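Local structure of aminoglycoside phosphotransferase (4PDY) at residues G171-K175 with R176-A180; V89-S92 with S93-Y97; H280-V284 with R285-K289. The protein probably transfers a phosphate group to a small-molecule substrate, using a fold related to that of protein kinases. One frame throughout, in Å; residues are numbered along the deposited sequence.

Interaction 1. Residues G171-K175 with R176-A180; sequences GADRK and REKDA
Helix 154-173 ends just before Arg174, which leaves helical backbone angles (phi -93°, psi 12°), and the chain then runs through Lys175 and Lys178 in a short connection to helix 180-187. This is a helix-loop-helix connection in which Lys178 NZ hydrogen-bonds carbonyls at and just after the C-terminus of helix 154-173. Lys178 stretches over the end of the helix, its CE 3.3 Å from Ala172 O, and a bend at the last torsion (chi4 80°) turns NZ in between two carbonyls. NZ donates to Asp173 O at 2.8 Å, from above the carbonyl plane, and to Lys175 O, also at 2.8 Å, in the carbonyl plane. One of the two, Asp173 O, belongs to the last helical residue, so the ammonium probably also gains from the negative end of the helix. The carboxylate of Asp173 stands nearby without a salt bridge, OD1 lying 4.6 Å from Lys178 NZ. On the far side of the connection, Asp179 is the N-cap of helix 180-187, its OD1 accepting from Asp182 N while OD2 pairs with Arg312. Lys175 NZ forms a salt bridge with Asp182 OD2, and its bent chain brings CE to 3.5 Å from Glu177 O.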
loop_
_atom_site.group_PDB
_atom_site.type_symbol
_atom_site.label_atom_id
_atom_site.label_comp_id
_atom_site.label_asym_id
_atom_site.label_seq_id
_atom_site.Cartn_x
_atom_site.Cartn_y
_atom_site.Cartn_z
ATOM N N GLY A 171 -12.402 -4.603 -27.168
ATOM C CA GLY A 171 -12.700 -6.030 -27.213
ATOM C C GLY A 171 -14.137 -6.298 -26.798
ATOM O O GLY A 171 -14.827 -7.119 -27.409
ATOM N N ALA A 172 -14.593 -5.622 -25.748
ATOM C CA ALA A 172 -15.940 -5.856 -25.237
ATOM C C ALA A 172 -16.978 -5.379 -26.251
ATOM O O ALA A 172 -18.032 -5.984 -26.418
ATOM C CB ALA A 172 -16.147 -5.168 -23.895
ATOM N N ASP A 173 -16.675 -4.280 -26.937
ATOM C CA ASP A 173 -17.654 -3.699 -27.836
ATOM C C ASP A 173 -17.955 -4.629 -29.007
ATOM O O ASP A 173 -19.076 -4.655 -29.505
ATOM C CB ASP A 173 -17.122 -2.369 -28.369
ATOM C CG ASP A 173 -18.196 -1.496 -28.950
ATOM O OD1 ASP A 173 -19.383 -1.563 -28.581
ATOM O OD2 ASP A 173 -17.827 -0.710 -29.816
ATOM N N ARG A 174 -16.959 -5.391 -29.441
ATOM C CA ARG A 174 -17.133 -6.253 -30.607
ATOM C C ARG A 174 -17.580 -7.684 -30.263
ATOM O O ARG A 174 -17.597 -8.552 -31.119
ATOM C CB ARG A 174 -15.884 -6.249 -31.493
ATOM C CG ARG A 174 -14.674 -6.912 -30.875
ATOM C CD ARG A 174 -13.452 -6.807 -31.771
ATOM N NE ARG A 174 -12.318 -7.432 -31.091
ATOM C CZ ARG A 174 -11.253 -6.803 -30.595
ATOM N NH1 ARG A 174 -11.108 -5.483 -30.702
ATOM N NH2 ARG A 174 -10.311 -7.515 -29.985
ATOM N N LYS A 175 -17.997 -7.912 -29.012
ATOM C CA LYS A 175 -18.601 -9.189 -28.628
ATOM C C LYS A 175 -20.032 -9.307 -29.140
ATOM O O LYS A 175 -20.830 -8.383 -29.005
ATOM C CB LYS A 175 -18.614 -9.374 -27.108
ATOM C CG LYS A 175 -17.247 -9.547 -26.493
ATOM C CD LYS A 175 -17.305 -9.627 -24.977
ATOM C CE LYS A 175 -17.962 -10.921 -24.532
ATOM N NZ LYS A 175 -17.824 -11.144 -23.075
ATOM N N ARG A 176 -20.372 -10.490 -29.650
ATOM C CA ARG A 176 -21.715 -10.727 -30.158
ATOM C C ARG A 176 -22.729 -10.688 -29.024
ATOM O O ARG A 176 -23.823 -10.139 -29.188
ATOM C CB ARG A 176 -21.808 -12.073 -30.889
ATOM C CG ARG A 176 -23.207 -12.377 -31.401
ATOM C CD ARG A 176 -23.249 -13.551 -32.373
ATOM N NE ARG A 176 -24.587 -13.683 -32.957
ATOM C CZ ARG A 176 -25.620 -14.289 -32.359
ATOM N NH1 ARG A 176 -25.475 -14.839 -31.151
ATOM N NH2 ARG A 176 -26.808 -14.350 -32.971
ATOM N N GLU A 177 -22.355 -11.276 -27.886
ATOM C CA GLU A 177 -23.196 -11.328 -26.698
ATOM C C GLU A 177 -22.450 -10.650 -25.547
ATOM O O GLU A 177 -21.448 -11.166 -25.061
ATOM C CB GLU A 177 -23.522 -12.783 -26.354
ATOM C CG GLU A 177 -24.417 -13.466 -27.381
ATOM C CD GLU A 177 -24.678 -14.944 -27.087
ATOM O OE1 GLU A 177 -24.157 -15.483 -26.083
ATOM O OE2 GLU A 177 -25.410 -15.574 -27.883
ATOM N N LYS A 178 -22.936 -9.480 -25.139
ATOM C CA LYS A 178 -22.326 -8.706 -24.070
ATOM C C LYS A 178 -23.023 -9.009 -22.745
ATOM O O LYS A 178 -24.240 -8.891 -22.639
ATOM C CB LYS A 178 -22.437 -7.217 -24.388
ATOM C CG LYS A 178 -21.574 -6.790 -25.551
ATOM C CD LYS A 178 -22.017 -5.446 -26.064
ATOM C CE LYS A 178 -21.115 -5.011 -27.191
ATOM N NZ LYS A 178 -21.462 -5.665 -28.484
ATOM N N ASP A 179 -22.248 -9.388 -21.735
ATOM C CA ASP A 179 -22.796 -9.649 -20.415
ATOM C C ASP A 179 -22.929 -8.339 -19.659
ATOM O O ASP A 179 -22.660 -7.235 -20.199
ATOM C CB ASP A 179 -21.981 -10.727 -19.687
ATOM C CG ASP A 179 -20.557 -10.304 -19.322
ATOM O OD1 ASP A 179 -20.282 -9.094 -19.140
ATOM O OD2 ASP A 179 -19.700 -11.222 -19.162
ATOM N N ALA A 180 -23.411 -8.409 -18.430
ATOM C CA ALA A 180 -23.687 -7.197 -17.668
ATOM C C ALA A 180 -22.421 -6.381 -17.445
ATOM O O ALA A 180 -22.451 -5.155 -17.517
ATOM C CB ALA A 180 -24.330 -7.551 -16.338
#

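Interaction 2. Residues V89-S92 with S93-Y97; sequences VTTS and SNAPY
Thr91 meets Ala95 and Ser93 through its hydroxyl, OG1 bonding to both Ala95 N and Ser93 OG. Its CB is 3.9 Å from Ala95 O, and from there the two branches part. The methyl CG2 rests 3.6 Å from the same Ala95 O and also faces Tyr97 O. The hydroxyl sits between the backbone N and the carbonyl carbon (chi1 70°), which directs OG1 across the turn: it accepts from Ala95 N at 3.1 Å, with an N-H...O angle of 149°, and shares a hydrogen bond of 3.0 Å with Ser93 OG. Two groups therefore grip this one oxygen, which fixes the rotation of the side chain. The backbone forms a type I beta turn from Thr91 to Asn94 followed by a G1-type beta bulge at Asn94, whose phi is positive (74°), within the loop that joins strands 88-89 and 98-100 of the antiparallel sheet. Asn94 N closes the turn on Thr91 O, approaching from well above the carbonyl plane, whereas Thr91 N donates to Ala95 O at 2.9 Å in the carbonyl plane. Thr90 CA makes a CA-H...O contact with that acceptor as well. Ser92 OG turns instead to Lys30 O, and Pro96 packs on Arg68 and Val71 of helix 64-79. Toward the strands, a water bridges the two arms by donating to Val89 O and Pro96 O.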
loop_
_atom_site.group_PDB
_atom_site.type_symbol
_atom_site.label_atom_id
_atom_site.label_comp_id
_atom_site.label_asym_id
_atom_site.label_seq_id
_atom_site.Cartn_x
_atom_site.Cartn_y
_atom_site.Cartn_z
ATOM N N VAL A 89 13.238 -9.312 16.508
ATOM C CA VAL A 89 13.894 -10.151 17.510
ATOM C C VAL A 89 14.982 -10.931 16.796
ATOM O O VAL A 89 14.752 -11.485 15.723
ATOM C CB VAL A 89 12.889 -11.099 18.194
ATOM C CG1 VAL A 89 13.625 -11.988 19.178
ATOM C CG2 VAL A 89 11.817 -10.248 18.859
ATOM N N THR A 90 16.161 -10.993 17.388
ATOM C CA THR A 90 17.270 -11.708 16.787
ATOM C C THR A 90 17.394 -13.117 17.341
ATOM O O THR A 90 16.876 -13.411 18.409
ATOM C CB THR A 90 18.601 -10.988 16.981
ATOM O OG1 THR A 90 18.880 -10.832 18.363
ATOM C CG2 THR A 90 18.579 -9.604 16.296
ATOM N N THR A 91 18.072 -13.984 16.610
ATOM C CA THR A 91 18.289 -15.349 17.022
ATOM C C THR A 91 19.333 -15.403 18.149
ATOM O O THR A 91 19.936 -14.394 18.532
ATOM C CB THR A 91 18.798 -16.195 15.843
ATOM O OG1 THR A 91 20.136 -15.790 15.522
ATOM C CG2 THR A 91 17.875 -16.094 14.619
ATOM N N SER A 92 19.567 -16.608 18.645
ATOM C CA SER A 92 20.580 -16.816 19.666
ATOM C C SER A 92 21.991 -16.468 19.185
ATOM O O SER A 92 22.872 -16.212 19.996
ATOM C CB SER A 92 20.555 -18.260 20.158
ATOM O OG SER A 92 20.862 -19.133 19.094
ATOM N N SER A 93 22.202 -16.486 17.866
ATOM C CA SER A 93 23.465 -16.038 17.277
ATOM C C SER A 93 23.460 -14.572 16.811
ATOM O O SER A 93 24.374 -14.151 16.092
ATOM C CB SER A 93 23.816 -16.935 16.103
ATOM O OG SER A 93 22.967 -16.666 15.005
ATOM N N ASN A 94 22.459 -13.803 17.218
ATOM C CA ASN A 94 22.361 -12.382 16.864
ATOM C C ASN A 94 21.947 -12.103 15.418
ATOM O O ASN A 94 22.045 -10.970 14.973
ATOM C CB ASN A 94 23.656 -11.632 17.169
ATOM C CG ASN A 94 23.413 -10.154 17.361
ATOM O OD1 ASN A 94 22.393 -9.756 17.930
ATOM N ND2 ASN A 94 24.329 -9.334 16.878
ATOM N N ALA A 95 21.457 -13.111 14.705
ATOM C CA ALA A 95 21.050 -12.917 13.311
ATOM C C ALA A 95 19.637 -12.355 13.266
ATOM O O ALA A 95 18.814 -12.680 14.117
ATOM C CB ALA A 95 21.099 -14.221 12.547
ATOM N N PRO A 96 19.339 -11.497 12.280
ATOM C CA PRO A 96 17.985 -10.923 12.194
ATOM C C PRO A 96 16.939 -11.806 11.487
ATOM O O PRO A 96 15.781 -11.434 11.407
ATOM C CB PRO A 96 18.220 -9.625 11.410
ATOM C CG PRO A 96 19.387 -9.957 10.560
ATOM C CD PRO A 96 20.275 -10.859 11.336
ATOM N N TYR A 97 17.359 -12.965 10.979
ATOM C CA TYR A 97 16.471 -13.899 10.295
ATOM C C TYR A 97 17.029 -15.293 10.482
ATOM O O TYR A 97 18.172 -15.441 10.908
ATOM C CB TYR A 97 16.393 -13.551 8.782
ATOM C CG TYR A 97 17.745 -13.653 8.101
ATOM C CD1 TYR A 97 18.278 -14.867 7.718
ATOM C CD2 TYR A 97 18.526 -12.540 7.956
ATOM C CE1 TYR A 97 19.532 -14.962 7.168
ATOM C CE2 TYR A 97 19.791 -12.609 7.388
ATOM C CZ TYR A 97 20.294 -13.828 7.014
ATOM O OH TYR A 97 21.540 -13.922 6.468
HETATM O O HOH W 1 14.083 -12.508 13.343
#

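Interaction 3. Residues H280-V284 with R285-K289; sequences HFDAV and RNIPK
Phe281 O is gripped by Arg285 N and by the side chain of Arg252, with a weak further bond from Val284 N. The bond from Arg285 N is 3.1 Å long and almost straight, 179° at the hydrogen, with the donor nearly in line with the C=O bond. Arg285 O comes within 3.0 Å of Phe281 O, a close pair of acceptors; the guanidinium of Arg252 donates to both oxygens, NH1 to Phe281 O and NH2 to Arg285 O, and its positive charge probably offsets their repulsion. One residue further along, the carboxylate of Asp282 catches the departing chain. Its CG is anti to the backbone N (chi1 -163°), which carries OD1 toward Asn286 and Ile287, where it accepts from Ile287 N at 2.9 Å. The N-H points well at the oxygen but arrives on the anti side of the carboxylate, 26° out of its plane. This is a helix-to-helix connection: the chain leaves helix 271-284, with Asp282 OD1 bonded to the backbone of the extended link, and Pro288, at the N-cap position, immediately precedes helix 289-300. Ile287 turns its CD1 back to the helix, 4.1 Å from Phe281 CB. Met256 of helix 252-266 touches both residues, while Phe281 also packs on Ala128 and Ala132 of helix 121-137. The extended chain of Arg285 touches Glu136 of that same helix. A water lies at the edge of its guanidinium, in the plane, donating to Val284 O at 2.9 Å and weakly accepting from Arg285 NH1 at 3.5 Å.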
loop_
_atom_site.group_PDB
_atom_site.type_symbol
_atom_site.label_atom_id
_atom_site.label_comp_id
_atom_site.label_asym_id
_atom_site.label_seq_id
_atom_site.Cartn_x
_atom_site.Cartn_y
_atom_site.Cartn_z
ATOM N N HIS A 280 -1.913 15.291 8.191
ATOM C CA HIS A 280 -0.913 14.556 8.948
ATOM C C HIS A 280 0.377 14.304 8.188
ATOM O O HIS A 280 1.424 14.229 8.809
ATOM C CB HIS A 280 -1.523 13.287 9.561
ATOM C CG HIS A 280 -2.461 13.615 10.671
ATOM N ND1 HIS A 280 -3.755 14.016 10.448
ATOM C CD2 HIS A 280 -2.268 13.677 12.011
ATOM C CE1 HIS A 280 -4.321 14.329 11.605
ATOM N NE2 HIS A 280 -3.446 14.103 12.569
ATOM N N PHE A 281 0.326 14.214 6.852
ATOM C CA PHE A 281 1.574 14.312 6.071
ATOM C C PHE A 281 2.214 15.702 6.237
ATOM O O PHE A 281 3.410 15.830 6.497
ATOM C CB PHE A 281 1.344 13.989 4.581
ATOM C CG PHE A 281 1.393 12.520 4.267
ATOM C CD1 PHE A 281 2.604 11.914 3.964
ATOM C CD2 PHE A 281 0.243 11.748 4.250
ATOM C CE1 PHE A 281 2.675 10.557 3.689
ATOM C CE2 PHE A 281 0.294 10.389 3.959
ATOM C CZ PHE A 281 1.512 9.801 3.658
ATOM N N ASP A 282 1.388 16.735 6.111
ATOM C CA ASP A 282 1.857 18.119 6.202
ATOM C C ASP A 282 2.504 18.423 7.542
ATOM O O ASP A 282 3.471 19.169 7.599
ATOM C CB ASP A 282 0.692 19.075 5.955
ATOM C CG ASP A 282 1.139 20.472 5.624
ATOM O OD1 ASP A 282 1.567 20.725 4.470
ATOM O OD2 ASP A 282 1.027 21.321 6.509
ATOM N N ALA A 283 1.974 17.828 8.619
ATOM C CA ALA A 283 2.502 18.037 9.971
ATOM C C ALA A 283 3.963 17.585 10.098
ATOM O O ALA A 283 4.746 18.179 10.833
ATOM C CB ALA A 283 1.636 17.299 10.984
ATOM N N VAL A 284 4.326 16.536 9.377
ATOM C CA VAL A 284 5.703 16.056 9.388
ATOM C C VAL A 284 6.594 16.889 8.450
ATOM O O VAL A 284 7.690 17.291 8.823
ATOM C CB VAL A 284 5.757 14.554 9.039
ATOM C CG1 VAL A 284 7.189 14.062 8.986
ATOM C CG2 VAL A 284 4.945 13.754 10.053
ATOM N N ARG A 285 6.106 17.133 7.243
ATOM C CA ARG A 285 6.791 17.975 6.262
ATOM C C ARG A 285 5.744 18.534 5.322
ATOM O O ARG A 285 4.923 17.795 4.813
ATOM C CB ARG A 285 7.846 17.175 5.500
ATOM C CG ARG A 285 8.625 17.972 4.472
ATOM C CD ARG A 285 9.842 17.213 3.972
ATOM N NE ARG A 285 10.650 18.032 3.074
ATOM C CZ ARG A 285 11.488 18.995 3.463
ATOM N NH1 ARG A 285 11.645 19.293 4.753
ATOM N NH2 ARG A 285 12.171 19.675 2.550
ATOM N N ASN A 286 5.816 19.848 5.088
ATOM C CA ASN A 286 4.939 20.577 4.170
ATOM C C ASN A 286 4.685 19.832 2.877
ATOM O O ASN A 286 5.625 19.291 2.284
ATOM C CB ASN A 286 5.597 21.924 3.812
ATOM C CG ASN A 286 4.754 22.769 2.863
ATOM O OD1 ASN A 286 3.635 23.155 3.191
ATOM N ND2 ASN A 286 5.295 23.066 1.683
ATOM N N ILE A 287 3.434 19.817 2.422
ATOM C CA ILE A 287 3.127 19.307 1.091
ATOM C C ILE A 287 3.163 20.471 0.091
ATOM O O ILE A 287 2.281 21.346 0.117
ATOM C CB ILE A 287 1.723 18.688 1.043
ATOM C CG1 ILE A 287 1.559 17.604 2.123
ATOM C CG2 ILE A 287 1.429 18.090 -0.319
ATOM C CD1 ILE A 287 0.112 17.164 2.283
ATOM N N PRO A 288 4.174 20.508 -0.799
ATOM C CA PRO A 288 4.166 21.584 -1.802
ATOM C C PRO A 288 3.126 21.329 -2.872
ATOM O O PRO A 288 2.628 20.206 -3.040
ATOM C CB PRO A 288 5.567 21.522 -2.405
ATOM C CG PRO A 288 6.006 20.114 -2.195
ATOM C CD PRO A 288 5.343 19.624 -0.941
ATOM N N LYS A 289 2.807 22.366 -3.626
ATOM C CA LYS A 289 1.821 22.249 -4.683
ATOM C C LYS A 289 2.131 21.080 -5.636
ATOM O O LYS A 289 1.211 20.359 -6.039
ATOM C CB LYS A 289 1.752 23.553 -5.472
ATOM C CG LYS A 289 0.644 23.620 -6.508
ATOM C CD LYS A 289 0.524 25.034 -7.090
ATOM C CE LYS A 289 -0.586 25.071 -8.115
ATOM N NZ LYS A 289 -0.698 26.405 -8.752
HETATM O O HOH W 2 10.198 18.264 7.740
#

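The three contacts follow one another along the chain in the order interaction 2, interaction 1, interaction 3, and none touches another. Interactions 1 and 2 lie on opposite sides of the chain's centre, their centres about 57 Å apart. Interaction 3 is nearer the middle, its centre about 46 Å from that of interaction 1 and about 37 Å from that of interaction 2. Interaction 2 links strands of the six-stranded sheet, whereas interactions 1 and 3 each join two helices of the helical part. The bound histidine, whose pocket includes Ala56, Trp110 and Ile242, lies about 11 Å from the side chain of Val89 in interaction 2.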